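Local coordinates for protein endo-1,4-b-d-mannanase (Trichoderma reesei, PDB 1QNR) that probably hydrolyses internal beta-1,4-mannosidic linkages in mannans, as an endo-acting beta-mannanase of glycoside hydrolase family 5, at residues V5-N13 and L266-F274. Numbering follows the deposited sequence. Where two conformers were deposited one is given.
Sequences VTISGTQFN and LAAGKPCVF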
# COMPACT_ATOMS: atom_id res chain seq x y z
N VAL A 5 6.16 10.57 10.94
CA VAL A 5 5.54 11.21 9.77
C VAL A 5 4.14 11.72 10.16
O VAL A 5 3.31 11.05 10.76
CB VAL A 5 5.41 10.23 8.56
CG1 VAL A 5 4.64 10.93 7.41
CG2 VAL A 5 6.76 9.72 8.08
N THR A 6 3.93 13.04 9.87
CA THR A 6 2.68 13.74 10.20
C THR A 6 2.17 14.48 8.98
O THR A 6 2.80 14.50 7.91
CB THR A 6 2.88 14.76 11.38
OG1 THR A 6 3.84 15.75 10.92
CG2 THR A 6 3.31 14.03 12.65
N ILE A 7 0.96 15.08 9.11
CA ILE A 7 0.39 15.96 8.08
C ILE A 7 0.45 17.44 8.54
O ILE A 7 -0.02 17.70 9.64
CB ILE A 7 -1.04 15.45 7.75
CG1 ILE A 7 -0.91 14.11 6.95
CG2 ILE A 7 -1.80 16.44 6.85
CD1 ILE A 7 -2.22 13.35 6.82
N SER A 8 0.89 18.29 7.66
CA SER A 8 0.96 19.77 7.95
C SER A 8 0.18 20.35 6.79
O SER A 8 0.43 20.17 5.58
CB SER A 8 2.44 20.20 7.92
OG SER A 8 2.54 21.60 8.22
N GLY A 9 -0.98 21.05 7.08
CA GLY A 9 -1.82 21.52 5.93
C GLY A 9 -2.38 20.34 5.16
O GLY A 9 -2.87 19.44 5.87
N THR A 10 -2.29 20.29 3.85
CA THR A 10 -2.69 19.13 3.07
C THR A 10 -1.45 18.50 2.37
O THR A 10 -1.58 17.79 1.36
CB THR A 10 -3.76 19.36 2.01
OG1 THR A 10 -3.35 20.54 1.29
CG2 THR A 10 -5.15 19.64 2.65
N GLN A 11 -0.36 18.59 3.12
CA GLN A 11 0.92 18.01 2.67
C GLN A 11 1.48 17.10 3.77
O GLN A 11 1.10 17.20 4.94
CB GLN A 11 1.99 19.06 2.30
CG GLN A 11 1.48 20.29 1.59
CD GLN A 11 2.52 21.30 1.17
OE1 GLN A 11 3.37 20.98 0.34
NE2 GLN A 11 2.43 22.48 1.76
N PHE A 12 2.45 16.24 3.41
CA PHE A 12 3.13 15.45 4.42
C PHE A 12 4.41 16.11 4.96
O PHE A 12 5.10 16.81 4.20
CB PHE A 12 3.48 14.03 3.89
CG PHE A 12 2.24 13.20 3.58
CD1 PHE A 12 1.54 12.56 4.60
CD2 PHE A 12 1.77 13.12 2.29
CE1 PHE A 12 0.40 11.80 4.31
CE2 PHE A 12 0.62 12.37 2.01
CZ PHE A 12 -0.11 11.73 3.00
N ASN A 13 4.68 15.89 6.25
CA ASN A 13 5.93 16.33 6.88
C ASN A 13 6.77 15.08 7.19
O ASN A 13 6.40 14.27 8.03
CB ASN A 13 5.55 17.08 8.20
CG ASN A 13 6.75 17.62 8.93
OD1 ASN A 13 7.86 17.12 8.80
ND2 ASN A 13 6.57 18.67 9.79
N LEU A 266 -9.11 16.94 -1.11
CA LEU A 266 -9.01 18.37 -0.66
C LEU A 266 -10.37 18.81 -0.13
O LEU A 266 -10.37 19.56 0.91
CB LEU A 266 -8.54 19.19 -1.87
CG LEU A 266 -8.35 20.73 -1.54
CD1 LEU A 266 -7.34 20.96 -0.44
CD2 LEU A 266 -8.01 21.40 -2.88
N ALA A 267 -11.50 18.36 -0.68
CA ALA A 267 -12.82 18.68 -0.07
C ALA A 267 -12.98 18.11 1.32
O ALA A 267 -13.70 18.73 2.15
CB ALA A 267 -13.96 18.24 -0.99
N ALA A 268 -12.39 16.97 1.65
CA ALA A 268 -12.43 16.39 2.98
C ALA A 268 -11.33 16.96 3.88
O ALA A 268 -11.15 16.50 5.06
CB ALA A 268 -12.32 14.85 2.88
N GLY A 269 -10.50 17.91 3.44
CA GLY A 269 -9.48 18.53 4.23
C GLY A 269 -8.17 17.76 4.42
O GLY A 269 -7.43 18.08 5.38
N LYS A 270 -7.94 16.74 3.54
CA LYS A 270 -6.81 15.79 3.72
C LYS A 270 -6.01 15.59 2.44
O LYS A 270 -6.52 15.88 1.34
CB LYS A 270 -7.45 14.39 4.04
CG LYS A 270 -8.26 14.44 5.34
CD LYS A 270 -8.94 13.04 5.59
CE LYS A 270 -9.83 13.16 6.80
NZ LYS A 270 -10.50 11.92 7.25
N PRO A 271 -4.75 15.15 2.51
CA PRO A 271 -3.99 14.79 1.29
C PRO A 271 -4.48 13.48 0.71
O PRO A 271 -5.08 12.63 1.39
CB PRO A 271 -2.54 14.58 1.82
CG PRO A 271 -2.60 14.82 3.30
CD PRO A 271 -4.02 14.86 3.77
N CYS A 272 -4.20 13.34 -0.61
CA CYS A 272 -4.34 12.06 -1.28
C CYS A 272 -2.95 11.54 -1.67
O CYS A 272 -1.98 12.29 -1.93
CB CYS A 272 -4.98 12.27 -2.67
SG CYS A 272 -6.71 11.77 -2.90
N VAL A 273 -2.78 10.18 -1.67
CA VAL A 273 -1.58 9.50 -2.18
C VAL A 273 -1.98 8.65 -3.40
O VAL A 273 -2.90 7.80 -3.31
CB VAL A 273 -0.89 8.60 -1.12
CG1 VAL A 273 0.31 7.80 -1.69
CG2 VAL A 273 -0.39 9.45 0.06
N PHE A 274 -1.31 8.94 -4.52
CA PHE A 274 -1.48 8.19 -5.78
C PHE A 274 -0.61 6.92 -5.61
O PHE A 274 0.61 6.96 -5.91
CB PHE A 274 -1.06 9.10 -6.93
CG PHE A 274 -1.09 8.63 -8.35
CD1 PHE A 274 -1.90 7.55 -8.71
CD2 PHE A 274 -0.35 9.28 -9.34
CE1 PHE A 274 -1.95 7.19 -10.07
CE2 PHE A 274 -0.36 8.91 -10.68
CZ PHE A 274 -1.21 7.85 -11.04
O HOH W 1 -4.84 17.41 6.31
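Pro271 fits into the corner formed by Ile7, Thr10 and Phe12, a worked example of a hairpin closing the N-terminal end of a TIM barrel by apolar fit. The hairpin of strands 6-8 and 11-14 here meets the loop that leads from helix 253-267 into barrel strand 272-277. Ile7 points its CD1 end at the pyrrolidine ring of Pro271, CD1 lying 3.8 Å from Pro271 CG. Its chi1 of -71° puts CG1 beside the backbone N and CG2 anti to it, and Ile7 CG2 lies 4.0 Å from Pro271 CG, both branches meeting the one ring. Cutting Ile7 back to an alanine removes both branches, which would probably leave the CG and CD edge of Pro271 without this cover and open a gap toward Leu199. The carbonyl O of Thr10 lies 3.4 Å from Pro271 CB, a van der Waals contact. Pro271 CG also lies over one face of the Phe12 ring, while Pro271 CB comes 3.9 Å from Phe12 CE2. Val273 CG2 approaches the same ring obliquely, 3.7 Å from Phe12 CE2. The Phe12 ring also meets Phe237 edge-to-face and Phe162 of strand 161-165. At the hairpin turn, chi1 47° sets Thr10 CG2 anti to the carbonyl carbon, where it meets Leu266 CD1 at 4.0 Å and Gly269 O at 3.9 Å. Gly269 ends the helix in a Schellman motif, and its carbonyl O accepts a hydrogen bond from a water that donates also to Gly9 O. No direct hydrogen bond crosses between the segments: this water supplies a polar link at the turn, while Pro271, Thr10 and Phe12 bury the most surface, with Ile7 and Val273 adding to it, so cohesion here should depend chiefly on shape and burial.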